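Local structure of protein BA_2500 (Bacillus anthracis, 4GUC) at residues A[25-36]-A[111-120]; A[50-59]-A[95-106]. The protein is of unknown function but probably carries a small immunoglobulin-like beta-sandwich domain of the E-set clan. One frame throughout, in Å; residues are numbered along the deposited sequence. Where two conformers were deposited one is given.

Contact 1. Residues A[25-36]-A[111-120]; sequences FIEELAVGDLKH and YYGGSFKISK
Phe25 meets Tyr112 in a short parallel bridge: Phe25 CB packs 3.8 Å from Tyr112 CE2, while the Phe25 ring, its CG anti to the backbone N (chi1 169°), turns an edge to Gly113 O. Next, Ile26 N donates to Tyr112 O (3.0 Å), and Ile26 CD1 rests on Tyr111 CB. The chain then leaves the ladder in a 3-10 turn, 27-29, and returns with Leu29 CB packed 3.5 Å from Gly113 CA. Val31 CG2 sits squarely over one face of the Phe116 ring, 4.0 Å from its centroid, a CH-pi contact. Asp33 takes over a backbone role: its OD1 receives Lys117 N at 2.9 Å, with the donor 47° above the carboxylate plane. From here the ladder is parallel again, Leu34 N giving to Lys117 O and Leu34 O receiving Ser119 N. Lys35 bends at its last two torsions to bring NZ within 2.8 Å of Lys120 OXT, a salt bridge to the chain terminus. His36 N bonds Ser119 O, which also lies over the imidazole face, while His36 NE2 goes to Tyr95 O. An early edge strand paired in parallel with the last strand, as A' and G are in immunoglobulin-like folds, is consistent with the E-set clan. Strand 98-106 flanks 109-119 on its other edge, Ile26, Leu29 and Val31 touch strand 39-45, and Tyr112 packs on helix 16-22.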
# COMPACT_ATOMS: atom_id res chain seq x y z
N PHE A 25 -11.56 0.22 -2.69
CA PHE A 25 -11.24 0.10 -1.29
C PHE A 25 -11.57 -1.30 -0.79
O PHE A 25 -12.66 -1.83 -1.07
CB PHE A 25 -12.00 1.10 -0.43
CG PHE A 25 -11.86 0.82 1.03
CD1 PHE A 25 -10.67 1.04 1.69
CD2 PHE A 25 -12.93 0.36 1.76
CE1 PHE A 25 -10.54 0.75 3.03
CE2 PHE A 25 -12.79 0.07 3.10
CZ PHE A 25 -11.59 0.29 3.73
N ILE A 26 -10.62 -1.92 -0.08
CA ILE A 26 -10.82 -3.24 0.52
C ILE A 26 -10.42 -3.21 1.99
O ILE A 26 -9.34 -2.74 2.36
CB ILE A 26 -10.22 -4.40 -0.28
CG1 ILE A 26 -8.73 -4.26 -0.44
CG2 ILE A 26 -10.95 -4.52 -1.64
CD1 ILE A 26 -8.10 -5.50 -1.11
N GLU A 27 -11.30 -3.69 2.85
CA GLU A 27 -11.03 -3.66 4.30
C GLU A 27 -9.84 -4.46 4.78
O GLU A 27 -9.20 -4.08 5.77
CB GLU A 27 -12.33 -3.98 5.07
CG GLU A 27 -13.38 -2.86 4.81
CD GLU A 27 -14.75 -3.02 5.45
OE1 GLU A 27 -14.88 -3.84 6.40
OE2 GLU A 27 -15.68 -2.28 5.00
N GLU A 28 -9.46 -5.49 4.02
CA GLU A 28 -8.30 -6.31 4.39
C GLU A 28 -7.01 -5.49 4.34
O GLU A 28 -6.01 -5.87 4.97
CB GLU A 28 -8.17 -7.57 3.51
CG GLU A 28 -9.30 -8.58 3.58
CD GLU A 28 -10.62 -8.11 2.99
OE1 GLU A 28 -10.62 -7.13 2.20
OE2 GLU A 28 -11.66 -8.74 3.30
N LEU A 29 -7.00 -4.40 3.57
CA LEU A 29 -5.82 -3.54 3.51
C LEU A 29 -5.82 -2.38 4.52
O LEU A 29 -4.84 -1.64 4.64
CB LEU A 29 -5.61 -2.93 2.12
CG LEU A 29 -5.06 -3.82 1.03
CD1 LEU A 29 -5.16 -3.14 -0.35
CD2 LEU A 29 -3.59 -4.14 1.38
N ALA A 30 -6.93 -2.20 5.24
CA ALA A 30 -7.09 -1.09 6.23
C ALA A 30 -6.59 -1.47 7.64
O ALA A 30 -7.38 -1.70 8.56
CB ALA A 30 -8.53 -0.63 6.27
N VAL A 31 -5.28 -1.33 7.82
CA VAL A 31 -4.55 -1.70 9.01
C VAL A 31 -4.64 -0.76 10.21
O VAL A 31 -4.28 -1.13 11.33
CB VAL A 31 -3.01 -1.91 8.62
CG1 VAL A 31 -2.91 -3.03 7.56
CG2 VAL A 31 -2.35 -0.63 8.07
N GLY A 32 -5.08 0.46 9.94
CA GLY A 32 -5.20 1.45 10.98
C GLY A 32 -3.84 2.08 11.17
O GLY A 32 -2.90 1.78 10.46
N ASP A 33 -3.72 2.94 12.17
CA ASP A 33 -2.45 3.62 12.44
C ASP A 33 -1.44 2.64 13.01
O ASP A 33 -1.79 1.75 13.81
CB ASP A 33 -2.64 4.77 13.40
CG ASP A 33 -3.55 5.86 12.84
OD1 ASP A 33 -3.75 5.98 11.60
OD2 ASP A 33 -4.06 6.62 13.69
N LEU A 34 -0.18 2.82 12.62
CA LEU A 34 0.91 1.95 13.08
C LEU A 34 2.03 2.76 13.74
O LEU A 34 2.14 3.97 13.51
CB LEU A 34 1.47 1.15 11.88
CG LEU A 34 0.48 0.24 11.13
CD1 LEU A 34 1.12 -0.44 9.94
CD2 LEU A 34 -0.09 -0.78 12.10
N LYS A 35 2.81 2.10 14.59
CA LYS A 35 3.94 2.72 15.27
C LYS A 35 5.21 1.95 14.94
O LYS A 35 5.14 0.77 14.57
CB LYS A 35 3.75 2.69 16.79
CG LYS A 35 2.70 3.64 17.33
CD LYS A 35 2.48 3.42 18.83
CE LYS A 35 3.74 3.61 19.70
NZ LYS A 35 4.05 5.04 20.04
N HIS A 36 6.36 2.61 15.01
CA HIS A 36 7.62 1.93 14.78
C HIS A 36 7.65 0.73 15.74
O HIS A 36 7.35 0.89 16.93
CB HIS A 36 8.86 2.81 15.03
CG HIS A 36 8.98 3.98 14.10
ND1 HIS A 36 9.48 5.20 14.49
CD2 HIS A 36 8.57 4.12 12.81
CE1 HIS A 36 9.46 6.03 13.45
NE2 HIS A 36 8.88 5.41 12.43
N TYR A 111 -6.30 -1.82 -5.81
CA TYR A 111 -7.01 -1.84 -4.53
C TYR A 111 -6.26 -1.07 -3.48
O TYR A 111 -5.02 -0.93 -3.61
CB TYR A 111 -7.17 -3.29 -4.06
CG TYR A 111 -7.85 -4.15 -5.11
CD1 TYR A 111 -9.22 -4.29 -5.11
CD2 TYR A 111 -7.13 -4.76 -6.13
CE1 TYR A 111 -9.88 -5.04 -6.12
CE2 TYR A 111 -7.76 -5.49 -7.13
CZ TYR A 111 -9.12 -5.64 -7.11
OH TYR A 111 -9.73 -6.40 -8.11
N TYR A 112 -6.92 -0.51 -2.47
CA TYR A 112 -6.20 0.23 -1.44
C TYR A 112 -6.93 0.11 -0.12
O TYR A 112 -8.08 -0.30 -0.10
CB TYR A 112 -5.97 1.69 -1.87
CG TYR A 112 -7.17 2.58 -1.80
CD1 TYR A 112 -7.17 3.77 -1.04
CD2 TYR A 112 -8.35 2.25 -2.47
CE1 TYR A 112 -8.31 4.57 -0.96
CE2 TYR A 112 -9.46 3.06 -2.40
CZ TYR A 112 -9.45 4.20 -1.62
OH TYR A 112 -10.60 4.96 -1.59
N GLY A 113 -6.26 0.46 0.97
CA GLY A 113 -6.83 0.38 2.31
C GLY A 113 -7.08 1.71 2.99
O GLY A 113 -7.41 1.74 4.19
N GLY A 114 -7.01 2.80 2.21
CA GLY A 114 -7.17 4.15 2.71
C GLY A 114 -5.92 4.61 3.45
O GLY A 114 -5.13 3.80 3.95
N SER A 115 -5.74 5.91 3.59
CA SER A 115 -4.58 6.40 4.31
C SER A 115 -4.57 6.04 5.80
O SER A 115 -5.61 5.80 6.41
CB SER A 115 -4.52 7.91 4.12
OG SER A 115 -5.68 8.53 4.64
N PHE A 116 -3.38 6.05 6.40
CA PHE A 116 -3.18 5.77 7.82
C PHE A 116 -1.90 6.46 8.27
O PHE A 116 -1.10 6.89 7.43
CB PHE A 116 -3.09 4.26 8.14
CG PHE A 116 -1.96 3.52 7.44
CD1 PHE A 116 -2.13 3.01 6.17
CD2 PHE A 116 -0.73 3.30 8.07
CE1 PHE A 116 -1.12 2.35 5.52
CE2 PHE A 116 0.29 2.65 7.40
CZ PHE A 116 0.06 2.14 6.12
N LYS A 117 -1.72 6.62 9.57
CA LYS A 117 -0.53 7.26 10.08
C LYS A 117 0.51 6.27 10.61
O LYS A 117 0.16 5.18 11.06
CB LYS A 117 -0.87 8.15 11.28
CG LYS A 117 -1.79 9.32 11.04
CD LYS A 117 -1.21 10.38 10.12
CE LYS A 117 -2.08 11.67 10.14
NZ LYS A 117 -3.52 11.44 9.81
N ILE A 118 1.78 6.64 10.45
CA ILE A 118 2.90 5.90 11.03
C ILE A 118 3.50 6.94 12.00
O ILE A 118 3.80 8.06 11.60
CB ILE A 118 3.94 5.36 10.04
CG1 ILE A 118 3.29 4.26 9.22
CG2 ILE A 118 5.15 4.81 10.82
CD1 ILE A 118 4.17 3.61 8.16
N SER A 119 3.65 6.55 13.26
CA SER A 119 4.21 7.44 14.29
C SER A 119 5.38 6.79 15.01
O SER A 119 5.59 5.59 14.90
CB SER A 119 3.12 7.80 15.31
OG SER A 119 2.58 6.62 15.88
N LYS A 120 6.13 7.60 15.76
CA LYS A 120 7.28 7.09 16.50
C LYS A 120 6.79 6.17 17.62
O LYS A 120 7.52 5.29 18.08
CB LYS A 120 8.14 8.21 17.11
CG LYS A 120 8.78 9.12 16.08
CD LYS A 120 9.85 10.01 16.70
CE LYS A 120 10.61 10.83 15.63
NZ LYS A 120 9.79 11.83 14.88
OXT LYS A 120 5.65 6.31 18.10
O HOH W 1 0.40 6.03 14.48
O HOH W 2 10.45 5.39 17.12

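Contact 2. Residues A[50-59]-A[95-106]; sequences DTGIVKIYQL and YNPGTYVAVMKL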
# COMPACT_ATOMS: atom_id res chain seq x y z
N ASP A 50 -4.12 -14.20 -11.37
CA ASP A 50 -3.06 -13.21 -11.12
C ASP A 50 -2.59 -13.29 -9.68
O ASP A 50 -3.34 -13.66 -8.80
CB ASP A 50 -3.60 -11.78 -11.36
CG ASP A 50 -3.90 -11.49 -12.81
OD1 ASP A 50 -2.97 -11.57 -13.63
OD2 ASP A 50 -5.05 -11.08 -13.10
N THR A 51 -1.34 -12.94 -9.43
CA THR A 51 -0.74 -12.89 -8.10
C THR A 51 -0.58 -11.42 -7.74
O THR A 51 -0.13 -10.62 -8.57
CB THR A 51 0.58 -13.75 -8.01
OG1 THR A 51 0.23 -15.15 -8.07
CG2 THR A 51 1.31 -13.48 -6.69
N GLY A 52 -0.99 -11.00 -6.54
CA GLY A 52 -0.87 -9.59 -6.18
C GLY A 52 0.44 -9.18 -5.59
O GLY A 52 1.24 -9.98 -5.13
N ILE A 53 0.68 -7.86 -5.64
CA ILE A 53 1.86 -7.20 -5.06
C ILE A 53 1.30 -6.01 -4.29
O ILE A 53 0.39 -5.32 -4.78
CB ILE A 53 2.84 -6.68 -6.15
CG1 ILE A 53 3.40 -7.85 -6.99
CG2 ILE A 53 3.99 -5.87 -5.52
CD1 ILE A 53 4.25 -7.37 -8.15
N VAL A 54 1.85 -5.74 -3.11
CA VAL A 54 1.42 -4.60 -2.30
C VAL A 54 2.57 -3.61 -2.11
O VAL A 54 3.72 -4.01 -1.91
CB VAL A 54 0.93 -5.06 -0.90
CG1 VAL A 54 0.78 -3.85 0.07
CG2 VAL A 54 -0.33 -5.87 -1.01
N LYS A 55 2.29 -2.33 -2.26
CA LYS A 55 3.25 -1.29 -1.99
C LYS A 55 2.71 -0.37 -0.91
O LYS A 55 1.50 -0.15 -0.81
CB LYS A 55 3.49 -0.42 -3.24
CG LYS A 55 4.33 -1.03 -4.33
CD LYS A 55 4.41 -0.19 -5.59
CE LYS A 55 5.27 -0.84 -6.64
NZ LYS A 55 5.22 0.04 -7.85
N ILE A 56 3.62 0.12 -0.06
CA ILE A 56 3.34 1.11 0.95
C ILE A 56 3.94 2.43 0.41
O ILE A 56 5.14 2.49 0.13
CB ILE A 56 3.93 0.78 2.34
CG1 ILE A 56 3.32 -0.54 2.88
CG2 ILE A 56 3.68 1.94 3.29
CD1 ILE A 56 3.81 -0.95 4.26
N TYR A 57 3.09 3.43 0.22
CA TYR A 57 3.50 4.74 -0.22
C TYR A 57 3.28 5.77 0.88
O TYR A 57 2.33 5.69 1.65
CB TYR A 57 2.64 5.23 -1.38
CG TYR A 57 2.68 4.49 -2.71
CD1 TYR A 57 3.51 4.92 -3.74
CD2 TYR A 57 1.83 3.43 -2.99
CE1 TYR A 57 3.52 4.30 -4.99
CE2 TYR A 57 1.84 2.80 -4.22
CZ TYR A 57 2.67 3.24 -5.22
OH TYR A 57 2.58 2.59 -6.43
N GLN A 58 4.15 6.78 0.93
CA GLN A 58 3.98 7.89 1.83
C GLN A 58 3.24 8.99 1.04
O GLN A 58 3.49 9.21 -0.15
CB GLN A 58 5.34 8.45 2.28
CG GLN A 58 5.21 9.58 3.27
CD GLN A 58 6.54 10.27 3.54
OE1 GLN A 58 6.83 11.27 2.89
NE2 GLN A 58 7.36 9.68 4.37
N LEU A 59 2.31 9.67 1.70
CA LEU A 59 1.55 10.77 1.08
C LEU A 59 2.23 12.07 1.55
O LEU A 59 2.16 12.42 2.74
CB LEU A 59 0.07 10.70 1.50
CG LEU A 59 -0.86 11.82 1.01
CD1 LEU A 59 -0.80 12.03 -0.46
CD2 LEU A 59 -2.30 11.56 1.43
N TYR A 95 10.52 4.40 8.03
CA TYR A 95 9.24 5.01 7.72
C TYR A 95 9.09 6.25 8.62
O TYR A 95 8.59 6.16 9.76
CB TYR A 95 8.10 4.04 8.01
CG TYR A 95 8.06 2.79 7.15
CD1 TYR A 95 8.84 1.68 7.48
CD2 TYR A 95 7.23 2.70 6.02
CE1 TYR A 95 8.80 0.50 6.69
CE2 TYR A 95 7.18 1.55 5.25
CZ TYR A 95 7.98 0.46 5.59
OH TYR A 95 7.95 -0.71 4.85
N ASN A 96 9.47 7.41 8.08
CA ASN A 96 9.38 8.68 8.77
C ASN A 96 7.95 8.95 9.25
O ASN A 96 7.01 8.71 8.51
CB ASN A 96 9.76 9.76 7.77
CG ASN A 96 11.17 9.58 7.21
OD1 ASN A 96 11.34 9.35 6.01
ND2 ASN A 96 12.16 9.60 8.10
N PRO A 97 7.77 9.43 10.50
CA PRO A 97 6.40 9.71 10.89
C PRO A 97 5.63 10.53 9.83
O PRO A 97 6.15 11.50 9.29
CB PRO A 97 6.55 10.47 12.20
CG PRO A 97 7.81 9.88 12.78
CD PRO A 97 8.71 9.74 11.59
N GLY A 98 4.43 10.09 9.49
CA GLY A 98 3.62 10.77 8.50
C GLY A 98 2.43 9.94 8.10
O GLY A 98 2.03 9.04 8.84
N THR A 99 1.87 10.26 6.93
CA THR A 99 0.69 9.59 6.40
C THR A 99 1.09 8.68 5.26
O THR A 99 1.89 9.05 4.40
CB THR A 99 -0.35 10.63 5.94
OG1 THR A 99 -0.70 11.45 7.07
CG2 THR A 99 -1.60 9.99 5.38
N TYR A 100 0.54 7.46 5.26
CA TYR A 100 0.85 6.41 4.27
C TYR A 100 -0.38 5.73 3.75
O TYR A 100 -1.46 5.95 4.28
CB TYR A 100 1.75 5.37 4.96
CG TYR A 100 3.13 5.89 5.32
CD1 TYR A 100 3.35 6.65 6.45
CD2 TYR A 100 4.22 5.59 4.51
CE1 TYR A 100 4.62 7.15 6.78
CE2 TYR A 100 5.49 6.07 4.83
CZ TYR A 100 5.69 6.86 5.96
OH TYR A 100 6.97 7.32 6.26
N VAL A 101 -0.20 4.91 2.71
CA VAL A 101 -1.31 4.14 2.15
C VAL A 101 -0.78 2.87 1.55
O VAL A 101 0.32 2.86 0.99
CB VAL A 101 -2.16 4.92 1.09
CG1 VAL A 101 -1.33 5.36 -0.09
CG2 VAL A 101 -3.40 4.11 0.64
N ALA A 102 -1.52 1.77 1.72
CA ALA A 102 -1.15 0.48 1.15
C ALA A 102 -2.01 0.27 -0.09
O ALA A 102 -3.25 0.42 -0.05
CB ALA A 102 -1.34 -0.67 2.14
N VAL A 103 -1.35 -0.09 -1.20
CA VAL A 103 -2.00 -0.30 -2.48
C VAL A 103 -1.62 -1.67 -3.02
O VAL A 103 -0.45 -2.05 -2.94
CB VAL A 103 -1.55 0.78 -3.51
CG1 VAL A 103 -2.16 0.58 -4.88
CG2 VAL A 103 -1.87 2.18 -2.97
N MSE A 104 -2.59 -2.40 -3.56
CA MSE A 104 -2.35 -3.68 -4.18
C MSE A 104 -2.66 -3.63 -5.66
O MSE A 104 -3.71 -3.09 -6.07
CB MSE A 104 -3.19 -4.79 -3.55
CG MSE A 104 -2.87 -6.20 -4.13
SE MSE A 104 -3.78 -7.69 -3.36
CE MSE A 104 -5.54 -7.31 -4.00
N LYS A 105 -1.72 -4.12 -6.48
CA LYS A 105 -1.92 -4.24 -7.91
C LYS A 105 -2.21 -5.74 -8.14
O LYS A 105 -1.45 -6.61 -7.67
CB LYS A 105 -0.71 -3.82 -8.70
CG LYS A 105 -0.92 -3.97 -10.25
CD LYS A 105 0.26 -3.47 -10.99
CE LYS A 105 0.13 -3.58 -12.51
NZ LYS A 105 0.07 -4.99 -12.98
N LEU A 106 -3.29 -6.04 -8.85
CA LEU A 106 -3.68 -7.44 -9.13
C LEU A 106 -4.11 -7.41 -10.58
O LEU A 106 -5.20 -6.94 -10.91
CB LEU A 106 -4.81 -7.89 -8.23
CG LEU A 106 -5.21 -9.35 -8.30
CD1 LEU A 106 -4.06 -10.25 -7.81
CD2 LEU A 106 -6.48 -9.58 -7.48
O HOH W 3 0.65 -7.43 -9.36
O HOH W 4 3.38 12.15 5.28
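Gln58 NE2 and Asn96 O both grip the hydroxyl of Tyr100: NE2 donates to Tyr100 OH at 3.0 Å, and OH donates to Asn96 O at 2.6 Å, along a lone pair in the carbonyl plane. A tyrosine bonded through its hydroxyl to the backbone four residues earlier is a tyrosine corner, a motif of Greek-key beta sandwiches, and here it closes the Pro97-Gly98 turn leading into strand 98-106. With chi1 at -178°, which sets CG opposite the backbone N, and an extended chain beyond it, Gln58 crosses the phenol obliquely, CG over one ring face, 4.1 Å from the centroid, and the amide plane turned 82° from the ring. Gln58 OE1 goes to Ser60 OG. Beyond the corner, strands 53-59 and 98-106 form a regular antiparallel ladder, with hydrogen-bonded pairs Tyr57-Val101, Lys55-Val103 and Ile53-Lys105. On the face shared with Tyr100, Ile56 CG2 touches both Tyr100 CD2 (3.9 Å) and the edge of the Tyr95 ring, and Val54 CG2 lies 4.0 Å from Met104 CB, Met104 being a selenomethionine. The other face carries Tyr57, whose CD2 touches Val103 CG2 at 3.9 Å. Its hydroxyl bonds Asp9, which also forms a salt bridge with Lys55, while Val101 and Val103 pack against Leu19 of helix 16-22. At the far end of the ladder, Leu106 CD1 comes to 3.4 Å from Gly52 N.

How the contacts relate
Both contacts build the same mixed sheet, and strands 98-106 and 109-119, consecutive in the chain, are its shared seam: Phe116 O probably receives a hydrogen bond from Tyr100 N. Contact 2 lies near the centre of the chain, a continuous antiparallel ladder with mostly buried side chains and its one cross-strand side-chain hydrogen bond at the tyrosine corner. Contact 1 lies further out, is parallel and interrupted, and draws more on polar side chains: a carboxylate accepts a backbone N-H, and a salt bridge reaches the chain terminus. Along the seam the two also meet through side chains, Lys117 CD packing on Thr99 OG1.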